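PDB 4IV6: acyl-CoA dehydrogenase FadE3 from Mycobacterium smegmatis, which belongs to the acyl-CoA dehydrogenase family of flavoproteins and binds dihydroflavine-adenine dinucleotide between its subunits. Local coordinates for residues Q282-M287 against V338-G343; L265-E270 against K276-H281. All coordinates share one frame; numbering follows the deposited sequence.

Interaction 1. Residues Q282-M287 against V338-G343. With FDA (dihydroflavine-adenine dinucleotide), chain C.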
ATOM      1  N   GLN B 282     -13.416  13.028   7.763  1.00 12.52           N
ATOM      2  CA  GLN B 282     -12.063  12.901   7.193  1.00 12.67           C
ATOM      3  C   GLN B 282     -11.796  11.530   6.582  1.00 12.44           C
ATOM      4  O   GLN B 282     -11.134  11.430   5.569  1.00 12.33           O
ATOM      5  CB  GLN B 282     -10.979  13.252   8.240  1.00 13.04           C
ATOM      6  CG  GLN B 282     -10.990  14.742   8.589  1.00 13.25           C
ATOM      7  CD  GLN B 282     -10.019  15.147   9.660  1.00 13.80           C
ATOM      8  OE1 GLN B 282      -9.373  14.310  10.318  1.00 13.81           O
ATOM      9  NE2 GLN B 282      -9.932  16.458   9.888  1.00 14.01           N
ATOM     10  N   SER B 283     -12.320  10.466   7.178  1.00 12.23           N
ATOM     11  CA  SER B 283     -12.078   9.132   6.623  1.00 12.19           C
ATOM     12  C   SER B 283     -12.575   9.036   5.184  1.00 11.90           C
ATOM     13  O   SER B 283     -11.931   8.420   4.334  1.00 12.01           O
ATOM     14  CB  SER B 283     -12.754   8.056   7.470  1.00 12.43           C
ATOM     15  OG  SER B 283     -12.348   8.142   8.822  1.00 12.81           O
ATOM     16  N   VAL B 284     -13.700   9.691   4.895  1.00 11.57           N
ATOM     17  CA  VAL B 284     -14.233   9.716   3.537  1.00 11.32           C
ATOM     18  C   VAL B 284     -13.576  10.750   2.648  1.00 11.20           C
ATOM     19  O   VAL B 284     -13.221  10.474   1.505  1.00 11.03           O
ATOM     20  CB  VAL B 284     -15.744   9.933   3.560  1.00 11.23           C
ATOM     21  CG1 VAL B 284     -16.298  10.014   2.138  1.00 11.24           C
ATOM     22  CG2 VAL B 284     -16.377   8.800   4.344  1.00 11.37           C
ATOM     23  N   GLY B 285     -13.394  11.946   3.178  1.00 11.49           N
ATOM     24  CA  GLY B 285     -12.750  13.016   2.442  1.00 11.70           C
ATOM     25  C   GLY B 285     -11.333  12.668   2.032  1.00 11.73           C
ATOM     26  O   GLY B 285     -10.878  13.022   0.945  1.00 11.69           O
ATOM     27  N   ASN B 286     -10.642  11.936   2.895  1.00 11.95           N
ATOM     28  CA  ASN B 286      -9.298  11.483   2.595  1.00 12.20           C
ATOM     29  C   ASN B 286      -9.275  10.507   1.431  1.00 12.21           C
ATOM     30  O   ASN B 286      -8.365  10.548   0.577  1.00 12.26           O
ATOM     31  CB  ASN B 286      -8.671  10.835   3.832  1.00 12.70           C
ATOM     32  CG  ASN B 286      -8.372  11.834   4.936  1.00 13.27           C
ATOM     33  OD1 ASN B 286      -8.450  13.050   4.748  1.00 13.57           O
ATOM     34  ND2 ASN B 286      -8.065  11.315   6.117  1.00 13.42           N
ATOM     35  N   MET B 287     -10.242   9.599   1.395  1.00 12.28           N
ATOM     36  CA  MET B 287     -10.339   8.673   0.265  1.00 12.56           C
ATOM     37  C   MET B 287     -10.571   9.470  -1.013  1.00 12.25           C
ATOM     38  O   MET B 287      -9.940   9.206  -2.021  1.00 11.88           O
ATOM     39  CB  MET B 287     -11.452   7.633   0.441  1.00 13.22           C
ATOM     40  CG  MET B 287     -11.081   6.479   1.345  1.00 14.39           C
ATOM     41  SD  MET B 287     -12.371   5.185   1.343  1.00 15.15           S
ATOM     42  CE  MET B 287     -13.731   5.932   2.212  1.00 15.38           C
ATOM     43  N   VAL B 338     -16.520   1.844  -3.927  1.00 12.38           N
ATOM     44  CA  VAL B 338     -17.421   0.911  -3.281  1.00 12.50           C
ATOM     45  C   VAL B 338     -17.496   1.299  -1.796  1.00 12.48           C
ATOM     46  O   VAL B 338     -18.604   1.375  -1.236  1.00 12.54           O
ATOM     47  CB  VAL B 338     -16.973  -0.551  -3.478  1.00 12.56           C
ATOM     48  CG1 VAL B 338     -17.664  -1.503  -2.529  1.00 12.79           C
ATOM     49  CG2 VAL B 338     -17.270  -0.974  -4.903  1.00 12.77           C
ATOM     50  N   ARG B 339     -16.328   1.568  -1.193  1.00 12.33           N
ATOM     51  CA  ARG B 339     -16.246   1.862   0.249  1.00 12.54           C
ATOM     52  C   ARG B 339     -17.066   3.124   0.556  1.00 12.53           C
ATOM     53  O   ARG B 339     -17.800   3.192   1.540  1.00 13.01           O
ATOM     54  CB  ARG B 339     -14.803   2.121   0.712  1.00 12.50           C
ATOM     55  CG  ARG B 339     -13.830   0.947   0.635  1.00 12.65           C
ATOM     56  CD  ARG B 339     -12.451   1.454   1.033  1.00 12.99           C
ATOM     57  NE  ARG B 339     -11.317   0.560   0.833  1.00 13.08           N
ATOM     58  CZ  ARG B 339     -10.943  -0.390   1.677  1.00 13.47           C
ATOM     59  NH1 ARG B 339     -11.642  -0.634   2.789  1.00 13.95           N
ATOM     60  NH2 ARG B 339      -9.832  -1.068   1.442  1.00 13.38           N
ATOM     61  N   VAL B 340     -16.925   4.121  -0.299  1.00 12.26           N
ATOM     62  CA  VAL B 340     -17.629   5.396  -0.122  1.00 12.40           C
ATOM     63  C   VAL B 340     -19.137   5.222  -0.074  1.00 12.58           C
ATOM     64  O   VAL B 340     -19.812   5.977   0.619  1.00 12.74           O
ATOM     65  CB  VAL B 340     -17.195   6.434  -1.188  1.00 12.27           C
ATOM     66  CG1 VAL B 340     -18.104   7.645  -1.220  1.00 12.63           C
ATOM     67  CG2 VAL B 340     -15.765   6.903  -0.884  1.00 12.18           C
ATOM     68  N   HIS B 341     -19.661   4.239  -0.804  1.00 12.68           N
ATOM     69  CA  HIS B 341     -21.097   3.967  -0.849  1.00 13.10           C
ATOM     70  C   HIS B 341     -21.612   3.116   0.339  1.00 13.38           C
ATOM     71  O   HIS B 341     -22.825   2.870   0.477  1.00 13.95           O
ATOM     72  CB  HIS B 341     -21.470   3.298  -2.181  1.00 13.20           C
ATOM     73  CG  HIS B 341     -21.531   4.243  -3.340  1.00 13.37           C
ATOM     74  ND1 HIS B 341     -20.403   4.741  -3.957  1.00 13.32           N
ATOM     75  CD2 HIS B 341     -22.587   4.813  -3.969  1.00 13.72           C
ATOM     76  CE1 HIS B 341     -20.759   5.569  -4.922  1.00 13.52           C
ATOM     77  NE2 HIS B 341     -22.080   5.622  -4.954  1.00 13.81           N
ATOM     78  N   GLY B 342     -20.725   2.674   1.209  1.00 13.61           N
ATOM     79  CA  GLY B 342     -21.133   1.808   2.291  1.00 13.99           C
ATOM     80  C   GLY B 342     -21.821   0.567   1.728  1.00 14.18           C
ATOM     81  O   GLY B 342     -21.392   0.022   0.715  1.00 13.71           O
ATOM     82  N   GLY B 343     -22.911   0.143   2.363  1.00 14.57           N
ATOM     83  CA  GLY B 343     -23.598  -1.076   1.939  1.00 14.82           C
ATOM     84  C   GLY B 343     -24.084  -1.019   0.509  1.00 14.81           C
ATOM     85  O   GLY B 343     -24.089  -2.016  -0.199  1.00 14.46           O
TER
HETATM   86  PA  FDA C 401     -23.163   4.959   5.706  1.00 15.63           P
HETATM   87  O1A FDA C 401     -24.123   5.691   4.827  1.00 13.93           O
HETATM   88  O2A FDA C 401     -23.225   5.009   7.215  1.00 15.53           O
HETATM   89  O5B FDA C 401     -21.677   5.392   5.308  1.00 14.53           O
HETATM   90  C5B FDA C 401     -21.288   5.673   3.956  1.00 13.72           C
HETATM   91  C4B FDA C 401     -19.776   5.899   3.928  1.00 12.96           C
HETATM   92  O4B FDA C 401     -19.460   6.950   4.856  1.00 12.41           O
HETATM   93  C3B FDA C 401     -18.998   4.679   4.394  1.00 12.50           C
HETATM   94  O3B FDA C 401     -17.731   4.731   3.777  1.00 12.48           O
HETATM   95  C2B FDA C 401     -18.833   4.948   5.884  1.00 12.56           C
HETATM   96  O2B FDA C 401     -17.753   4.258   6.470  1.00 11.66           O
HETATM   97  C1B FDA C 401     -18.629   6.438   5.882  1.00 12.11           C
HETATM   98  N9A FDA C 401     -19.021   7.048   7.140  1.00 12.85           N
HETATM   99  C8A FDA C 401     -20.274   7.203   7.594  1.00 12.70           C
HETATM  100  N7A FDA C 401     -20.240   7.831   8.780  1.00 13.97           N
HETATM  101  C5A FDA C 401     -18.931   8.092   9.096  1.00 13.18           C
HETATM  102  C6A FDA C 401     -18.201   8.697  10.223  1.00 14.15           C
HETATM  103  N6A FDA C 401     -18.875   9.196  11.297  1.00 14.05           N
HETATM  104  N1A FDA C 401     -16.848   8.742  10.133  1.00 14.48           N
HETATM  105  C2A FDA C 401     -16.179   8.247   9.075  1.00 14.22           C
HETATM  106  N3A FDA C 401     -16.784   7.658   8.014  1.00 13.15           N
HETATM  107  C4A FDA C 401     -18.134   7.563   7.997  1.00 13.09           C
HETATM  108  N1  FDA C 401     -27.288  -4.650   8.655  1.00 15.11           N
HETATM  109  C2  FDA C 401     -28.117  -5.207   9.553  1.00 14.51           C
HETATM  110  O2  FDA C 401     -28.623  -4.487  10.455  1.00 14.21           O
HETATM  111  N3  FDA C 401     -28.379  -6.515   9.516  1.00 15.07           N
HETATM  112  C4  FDA C 401     -27.886  -7.334   8.582  1.00 14.37           C
HETATM  113  O4  FDA C 401     -28.180  -8.518   8.587  1.00 15.58           O
HETATM  114  C4X FDA C 401     -26.982  -6.821   7.570  1.00 14.79           C
HETATM  115  N5  FDA C 401     -26.431  -7.558   6.590  1.00 14.56           N
HETATM  116  C5X FDA C 401     -25.976  -6.916   5.471  1.00 15.06           C
HETATM  117  C6  FDA C 401     -25.808  -7.601   4.262  1.00 14.85           C
HETATM  118  C7  FDA C 401     -25.324  -6.967   3.143  1.00 14.63           C
HETATM  119  C7M FDA C 401     -25.171  -7.709   1.848  1.00 15.03           C
HETATM  120  C8  FDA C 401     -24.996  -5.616   3.210  1.00 15.13           C
HETATM  121  C8M FDA C 401     -24.447  -4.848   2.059  1.00 15.37           C
HETATM  122  C9  FDA C 401     -25.133  -4.933   4.387  1.00 15.33           C
HETATM  123  C9A FDA C 401     -25.644  -5.554   5.520  1.00 15.36           C
HETATM  124  N10 FDA C 401     -25.824  -4.806   6.728  1.00 16.43           N
HETATM  125  C10 FDA C 401     -26.705  -5.371   7.672  1.00 15.13           C
HETATM  126  C1' FDA C 401     -25.867  -3.340   6.644  1.00 16.65           C
HETATM  127  C2' FDA C 401     -24.460  -2.852   6.912  1.00 19.87           C
HETATM  128  O2' FDA C 401     -24.061  -3.114   8.265  1.00 20.37           O
HETATM  129  C3' FDA C 401     -24.415  -1.372   6.520  1.00 21.81           C
HETATM  130  O3' FDA C 401     -24.298  -1.276   5.076  1.00 23.43           O
HETATM  131  C4' FDA C 401     -23.248  -0.680   7.174  1.00 22.38           C
HETATM  132  O4' FDA C 401     -23.644  -0.412   8.504  1.00 26.56           O
HETATM  133  C5' FDA C 401     -22.876   0.653   6.533  1.00 20.67           C
HETATM  134  O5' FDA C 401     -24.028   1.427   6.435  1.00 21.10           O
HETATM  135  P   FDA C 401     -24.419   2.449   5.313  1.00 19.81           P
HETATM  136  O1P FDA C 401     -24.437   1.763   4.003  1.00 19.30           O
HETATM  137  O2P FDA C 401     -25.674   3.033   5.839  1.00 22.28           O
HETATM  138  O3P FDA C 401     -23.141   3.422   5.337  1.00 16.73           O
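M287 carries most of this helix-to-helix contact in the helical C-terminal domain of the acyl-CoA dehydrogenase, beside the FDA pocket. Its sulfur lies against the aliphatic part of R339, with SD 3.7 Å from R339 CD, and the two side chains cross at about a right angle. The chain bends at its last torsion (chi3 -70°), which brings the methyl CE alongside V340, 3.8 Å from its CG2, the two side chains passing in opposite directions. V284, one turn earlier, approaches V340 CG2 more loosely through CG1, at 4.4 Å, and turns its other branch to the cofactor, CG2 standing 3.6 Å from C1B of the FDA ribose. The ribose hydroxyl O3B donates to R339 O at 2.7 Å, and G343 N gives a hydrogen bond of 2.8 Å to the phosphate oxygen O1P of FDA. G342, the first residue to leave helical geometry, has positive phi and lies close to the diphosphate. Farther out, the guanidinium of R339 is fixed by D336 and by E328 of the second subunit. Apolar groups thus join the helices, while peptide groups of R339, in the last turn of helix 316-340, and of G343 just after it hold ribose and phosphate.

Interaction 2. Residues L265-E270 against K276-H281; sequences LRYSQE and KPIWQH. With FDA (dihydroflavine-adenine dinucleotide), chain C.
S268 and W279 meet through backbone and side chain where helix 234-270 of the helical C-terminal domain runs out. The carbonyl oxygen of S268 accepts the backbone N-H of W279, with N 3.1 Å from O and an angle of 162° at the hydrogen, the donor tilted from the carbonyl plane. That same oxygen lies at the edge of the indole, in its plane, 3.4 Å from W279 CD1. A first torsion of 73°, which sets CG of W279 between its backbone N and carbonyl carbon, turns this edge to the oxygen. W279 CB rests 3.4 Å from S268 OG, and CG of Q280 sits over the centre of one indole face. Q269 reaches the ring obliquely, its CG 3.9 Å from W279 CD1 and its amide plane perpendicular to the indole. The amide is anchored behind, NE2 donating to L265 O at 2.9 Å. S268 OG reaches the same carbonyl at 2.8 Å from the opposite face of its plane, so two side-chain donors grip one oxygen and steady both residues that receive W279. Beside this, I278 wedges its CG1 against S268 CA and O, while CD1 extends between the Y267 ring and O4B of FDA, 3.6 Å from that ribose oxygen. H281, the N-cap residue of the next helix, lays its imidazole over the adenine, with CD2 3.4 Å from C5A of FDA, and S273 holds its NE2. Strand 272-273 lies in the short connection and pairs antiparallel with 276-277, a hairpin that reverses the chain. L288 of helix 282-310 packs on both S268 and W279, V381 of the fourth subunit covers Q269 and W279, and Y267 stacks on H341 of segment 338-343.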
ATOM      1  N   LEU B 265     -17.703  10.828  -5.493  1.00 12.44           N
ATOM      2  CA  LEU B 265     -17.719  12.240  -5.094  1.00 12.89           C
ATOM      3  C   LEU B 265     -19.127  12.777  -5.003  1.00 13.82           C
ATOM      4  O   LEU B 265     -19.470  13.453  -4.036  1.00 13.91           O
ATOM      5  CB  LEU B 265     -16.932  13.069  -6.092  1.00 12.95           C
ATOM      6  CG  LEU B 265     -16.840  14.565  -5.810  1.00 13.27           C
ATOM      7  CD1 LEU B 265     -16.221  14.853  -4.456  1.00 12.99           C
ATOM      8  CD2 LEU B 265     -15.991  15.193  -6.909  1.00 13.50           C
ATOM      9  N   ARG B 266     -19.948  12.451  -5.995  1.00 14.61           N
ATOM     10  CA  ARG B 266     -21.347  12.823  -5.965  1.00 16.05           C
ATOM     11  C   ARG B 266     -22.054  12.203  -4.771  1.00 15.29           C
ATOM     12  O   ARG B 266     -22.725  12.899  -4.013  1.00 15.34           O
ATOM     13  CB  ARG B 266     -22.071  12.404  -7.238  1.00 17.99           C
ATOM     14  CG  ARG B 266     -23.580  12.614  -7.161  1.00 20.91           C
ATOM     15  CD  ARG B 266     -24.310  12.260  -8.468  1.00 23.81           C
ATOM     16  NE  ARG B 266     -23.934  10.923  -8.961  1.00 27.09           N
ATOM     17  CZ  ARG B 266     -24.212   9.755  -8.358  1.00 30.16           C
ATOM     18  NH1 ARG B 266     -24.903   9.681  -7.201  1.00 32.84           N
ATOM     19  NH2 ARG B 266     -23.807   8.630  -8.926  1.00 32.31           N
ATOM     20  N   TYR B 267     -21.924  10.888  -4.600  1.00 14.75           N
ATOM     21  CA  TYR B 267     -22.591  10.242  -3.472  1.00 14.62           C
ATOM     22  C   TYR B 267     -22.185  10.868  -2.134  1.00 13.93           C
ATOM     23  O   TYR B 267     -23.016  11.003  -1.261  1.00 14.09           O
ATOM     24  CB  TYR B 267     -22.281   8.746  -3.420  1.00 14.64           C
ATOM     25  CG  TYR B 267     -23.146   7.994  -2.454  1.00 14.78           C
ATOM     26  CD1 TYR B 267     -24.492   7.730  -2.741  1.00 15.69           C
ATOM     27  CD2 TYR B 267     -22.629   7.535  -1.250  1.00 14.72           C
ATOM     28  CE1 TYR B 267     -25.311   7.029  -1.840  1.00 15.97           C
ATOM     29  CE2 TYR B 267     -23.418   6.827  -0.348  1.00 14.89           C
ATOM     30  CZ  TYR B 267     -24.761   6.584  -0.632  1.00 15.65           C
ATOM     31  OH  TYR B 267     -25.514   5.861   0.283  1.00 15.73           O
ATOM     32  N   SER B 268     -20.922  11.244  -1.992  1.00 13.28           N
ATOM     33  CA  SER B 268     -20.382  11.776  -0.727  1.00 13.06           C
ATOM     34  C   SER B 268     -20.967  13.139  -0.336  1.00 13.75           C
ATOM     35  O   SER B 268     -20.868  13.578   0.821  1.00 13.25           O
ATOM     36  CB  SER B 268     -18.863  11.903  -0.786  1.00 12.72           C
ATOM     37  OG  SER B 268     -18.458  13.083  -1.462  1.00 12.72           O
ATOM     38  N   GLN B 269     -21.591  13.787  -1.312  1.00 14.39           N
ATOM     39  CA  GLN B 269     -22.313  15.012  -1.081  1.00 15.41           C
ATOM     40  C   GLN B 269     -23.818  14.764  -0.848  1.00 16.57           C
ATOM     41  O   GLN B 269     -24.455  15.551  -0.203  1.00 16.95           O
ATOM     42  CB  GLN B 269     -22.117  15.940  -2.283  1.00 15.77           C
ATOM     43  CG  GLN B 269     -20.686  16.411  -2.420  1.00 15.36           C
ATOM     44  CD  GLN B 269     -20.432  17.019  -3.786  1.00 15.77           C
ATOM     45  OE1 GLN B 269     -20.766  18.180  -4.040  1.00 16.49           O
ATOM     46  NE2 GLN B 269     -19.893  16.223  -4.685  1.00 15.42           N
ATOM     47  N   GLU B 270     -24.359  13.669  -1.372  1.00 17.39           N
ATOM     48  CA  GLU B 270     -25.771  13.371  -1.245  1.00 18.69           C
ATOM     49  C   GLU B 270     -26.067  12.666   0.077  1.00 18.03           C
ATOM     50  O   GLU B 270     -27.021  12.972   0.708  1.00 18.60           O
ATOM     51  CB  GLU B 270     -26.246  12.508  -2.412  1.00 20.30           C
ATOM     52  CG  GLU B 270     -26.222  13.247  -3.740  1.00 22.53           C
ATOM     53  CD  GLU B 270     -26.477  12.335  -4.937  1.00 24.68           C
ATOM     54  OE1 GLU B 270     -26.362  11.087  -4.808  1.00 27.52           O
ATOM     55  OE2 GLU B 270     -26.765  12.870  -6.036  1.00 26.43           O
ATOM     56  N   LYS B 276     -23.945  15.527   8.912  1.00 18.52           N
ATOM     57  CA  LYS B 276     -23.316  16.167   7.748  1.00 18.93           C
ATOM     58  C   LYS B 276     -23.070  15.269   6.540  1.00 17.03           C
ATOM     59  O   LYS B 276     -23.073  14.045   6.667  1.00 16.18           O
ATOM     60  CB  LYS B 276     -22.026  16.868   8.140  1.00 20.62           C
ATOM     61  CG  LYS B 276     -21.009  16.001   8.775  1.00 22.31           C
ATOM     62  CD  LYS B 276     -20.008  16.841   9.573  1.00 24.86           C
ATOM     63  CE  LYS B 276     -18.851  15.944  10.008  1.00 26.82           C
ATOM     64  NZ  LYS B 276     -17.639  16.677  10.466  1.00 28.24           N
ATOM     65  N   PRO B 277     -22.872  15.904   5.368  1.00 16.31           N
ATOM     66  CA  PRO B 277     -22.438  15.185   4.158  1.00 15.65           C
ATOM     67  C   PRO B 277     -21.199  14.374   4.486  1.00 14.14           C
ATOM     68  O   PRO B 277     -20.311  14.860   5.184  1.00 13.74           O
ATOM     69  CB  PRO B 277     -22.114  16.310   3.164  1.00 15.93           C
ATOM     70  CG  PRO B 277     -22.960  17.456   3.603  1.00 16.76           C
ATOM     71  CD  PRO B 277     -23.055  17.352   5.106  1.00 16.70           C
ATOM     72  N   ILE B 278     -21.186  13.131   4.029  1.00 13.35           N
ATOM     73  CA  ILE B 278     -20.166  12.208   4.467  1.00 12.76           C
ATOM     74  C   ILE B 278     -18.765  12.593   4.052  1.00 12.41           C
ATOM     75  O   ILE B 278     -17.822  12.182   4.735  1.00 12.36           O
ATOM     76  CB  ILE B 278     -20.459  10.737   4.087  1.00 12.67           C
ATOM     77  CG1 ILE B 278     -20.627  10.555   2.578  1.00 12.74           C
ATOM     78  CG2 ILE B 278     -21.648  10.221   4.859  1.00 12.98           C
ATOM     79  CD1 ILE B 278     -20.631   9.094   2.147  1.00 12.98           C
ATOM     80  N   TRP B 279     -18.598  13.364   2.969  1.00 12.40           N
ATOM     81  CA  TRP B 279     -17.253  13.858   2.617  1.00 12.46           C
ATOM     82  C   TRP B 279     -16.606  14.665   3.729  1.00 12.73           C
ATOM     83  O   TRP B 279     -15.386  14.748   3.796  1.00 12.60           O
ATOM     84  CB  TRP B 279     -17.245  14.684   1.328  1.00 12.60           C
ATOM     85  CG  TRP B 279     -17.837  16.075   1.406  1.00 13.03           C
ATOM     86  CD1 TRP B 279     -19.118  16.436   1.111  1.00 13.41           C
ATOM     87  CD2 TRP B 279     -17.162  17.280   1.774  1.00 13.41           C
ATOM     88  NE1 TRP B 279     -19.283  17.787   1.236  1.00 13.72           N
ATOM     89  CE2 TRP B 279     -18.097  18.336   1.638  1.00 13.95           C
ATOM     90  CE3 TRP B 279     -15.831  17.584   2.140  1.00 13.31           C
ATOM     91  CZ2 TRP B 279     -17.769  19.665   1.911  1.00 14.40           C
ATOM     92  CZ3 TRP B 279     -15.503  18.914   2.407  1.00 13.87           C
ATOM     93  CH2 TRP B 279     -16.463  19.925   2.305  1.00 14.48           C
ATOM     94  N   GLN B 280     -17.418  15.243   4.606  1.00 13.49           N
ATOM     95  CA  GLN B 280     -16.901  16.057   5.692  1.00 14.13           C
ATOM     96  C   GLN B 280     -16.397  15.205   6.858  1.00 13.80           C
ATOM     97  O   GLN B 280     -15.826  15.749   7.793  1.00 13.88           O
ATOM     98  CB  GLN B 280     -17.948  17.074   6.181  1.00 15.58           C
ATOM     99  CG  GLN B 280     -18.444  18.043   5.111  1.00 16.88           C
ATOM    100  CD  GLN B 280     -19.412  19.070   5.644  1.00 19.32           C
ATOM    101  OE1 GLN B 280     -19.780  19.063   6.816  1.00 20.93           O
ATOM    102  NE2 GLN B 280     -19.858  19.955   4.777  1.00 21.34           N
ATOM    103  N   HIS B 281     -16.620  13.894   6.836  1.00 13.31           N
ATOM    104  CA  HIS B 281     -15.850  12.992   7.740  1.00 13.33           C
ATOM    105  C   HIS B 281     -14.499  12.737   7.051  1.00 12.69           C
ATOM    106  O   HIS B 281     -14.461  12.313   5.876  1.00 12.04           O
ATOM    107  CB  HIS B 281     -16.551  11.664   7.994  1.00 13.84           C
ATOM    108  CG  HIS B 281     -17.938  11.810   8.510  1.00 14.74           C
ATOM    109  ND1 HIS B 281     -18.232  12.533   9.641  1.00 15.18           N
ATOM    110  CD2 HIS B 281     -19.114  11.354   8.031  1.00 15.11           C
ATOM    111  CE1 HIS B 281     -19.535  12.526   9.828  1.00 15.80           C
ATOM    112  NE2 HIS B 281     -20.090  11.794   8.882  1.00 15.69           N
TER
HETATM  113  PA  FDA C 401     -23.163   4.959   5.706  1.00 15.63           P
HETATM  114  O1A FDA C 401     -24.123   5.691   4.827  1.00 13.93           O
HETATM  115  O2A FDA C 401     -23.225   5.009   7.215  1.00 15.53           O
HETATM  116  O5B FDA C 401     -21.677   5.392   5.308  1.00 14.53           O
HETATM  117  C5B FDA C 401     -21.288   5.673   3.956  1.00 13.72           C
HETATM  118  C4B FDA C 401     -19.776   5.899   3.928  1.00 12.96           C
HETATM  119  O4B FDA C 401     -19.460   6.950   4.856  1.00 12.41           O
HETATM  120  C3B FDA C 401     -18.998   4.679   4.394  1.00 12.50           C
HETATM  121  O3B FDA C 401     -17.731   4.731   3.777  1.00 12.48           O
HETATM  122  C2B FDA C 401     -18.833   4.948   5.884  1.00 12.56           C
HETATM  123  O2B FDA C 401     -17.753   4.258   6.470  1.00 11.66           O
HETATM  124  C1B FDA C 401     -18.629   6.438   5.882  1.00 12.11           C
HETATM  125  N9A FDA C 401     -19.021   7.048   7.140  1.00 12.85           N
HETATM  126  C8A FDA C 401     -20.274   7.203   7.594  1.00 12.70           C
HETATM  127  N7A FDA C 401     -20.240   7.831   8.780  1.00 13.97           N
HETATM  128  C5A FDA C 401     -18.931   8.092   9.096  1.00 13.18           C
HETATM  129  C6A FDA C 401     -18.201   8.697  10.223  1.00 14.15           C
HETATM  130  N6A FDA C 401     -18.875   9.196  11.297  1.00 14.05           N
HETATM  131  N1A FDA C 401     -16.848   8.742  10.133  1.00 14.48           N
HETATM  132  C2A FDA C 401     -16.179   8.247   9.075  1.00 14.22           C
HETATM  133  N3A FDA C 401     -16.784   7.658   8.014  1.00 13.15           N
HETATM  134  C4A FDA C 401     -18.134   7.563   7.997  1.00 13.09           C
HETATM  135  N1  FDA C 401     -27.288  -4.650   8.655  1.00 15.11           N
HETATM  136  C2  FDA C 401     -28.117  -5.207   9.553  1.00 14.51           C
HETATM  137  O2  FDA C 401     -28.623  -4.487  10.455  1.00 14.21           O
HETATM  138  N3  FDA C 401     -28.379  -6.515   9.516  1.00 15.07           N
HETATM  139  C4  FDA C 401     -27.886  -7.334   8.582  1.00 14.37           C
HETATM  140  O4  FDA C 401     -28.180  -8.518   8.587  1.00 15.58           O
HETATM  141  C4X FDA C 401     -26.982  -6.821   7.570  1.00 14.79           C
HETATM  142  N5  FDA C 401     -26.431  -7.558   6.590  1.00 14.56           N
HETATM  143  C5X FDA C 401     -25.976  -6.916   5.471  1.00 15.06           C
HETATM  144  C6  FDA C 401     -25.808  -7.601   4.262  1.00 14.85           C
HETATM  145  C7  FDA C 401     -25.324  -6.967   3.143  1.00 14.63           C
HETATM  146  C7M FDA C 401     -25.171  -7.709   1.848  1.00 15.03           C
HETATM  147  C8  FDA C 401     -24.996  -5.616   3.210  1.00 15.13           C
HETATM  148  C8M FDA C 401     -24.447  -4.848   2.059  1.00 15.37           C
HETATM  149  C9  FDA C 401     -25.133  -4.933   4.387  1.00 15.33           C
HETATM  150  C9A FDA C 401     -25.644  -5.554   5.520  1.00 15.36           C
HETATM  151  N10 FDA C 401     -25.824  -4.806   6.728  1.00 16.43           N
HETATM  152  C10 FDA C 401     -26.705  -5.371   7.672  1.00 15.13           C
HETATM  153  C1' FDA C 401     -25.867  -3.340   6.644  1.00 16.65           C
HETATM  154  C2' FDA C 401     -24.460  -2.852   6.912  1.00 19.87           C
HETATM  155  O2' FDA C 401     -24.061  -3.114   8.265  1.00 20.37           O
HETATM  156  C3' FDA C 401     -24.415  -1.372   6.520  1.00 21.81           C
HETATM  157  O3' FDA C 401     -24.298  -1.276   5.076  1.00 23.43           O
HETATM  158  C4' FDA C 401     -23.248  -0.680   7.174  1.00 22.38           C
HETATM  159  O4' FDA C 401     -23.644  -0.412   8.504  1.00 26.56           O
HETATM  160  C5' FDA C 401     -22.876   0.653   6.533  1.00 20.67           C
HETATM  161  O5' FDA C 401     -24.028   1.427   6.435  1.00 21.10           O
HETATM  162  P   FDA C 401     -24.419   2.449   5.313  1.00 19.81           P
HETATM  163  O1P FDA C 401     -24.437   1.763   4.003  1.00 19.30           O
HETATM  164  O2P FDA C 401     -25.674   3.033   5.839  1.00 22.28           O
HETATM  165  O3P FDA C 401     -23.141   3.422   5.337  1.00 16.73           O

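Overall arrangement
Interactions 1 and 2 follow one another along the chain, their centres about 9 Å apart, and H281 leads directly into Q282. They also touch in space: V284 CB lies 3.3 Å from I278 O, and V340 O is 3.6 Å from I278 CD1. Both line the adenosine and diphosphate portion of one FDA. Segment 276-281 contributes to the adenine and ribose side, and 338-343 holds ribose and phosphate through its backbone. The pocket is completed across a subunit boundary, since G132, S133, T368 and E370 of the second subunit also hydrogen-bond to the cofactor. The pair illustrates how a cofactor site can be assembled from helix ends and a hairpin within a tetramer.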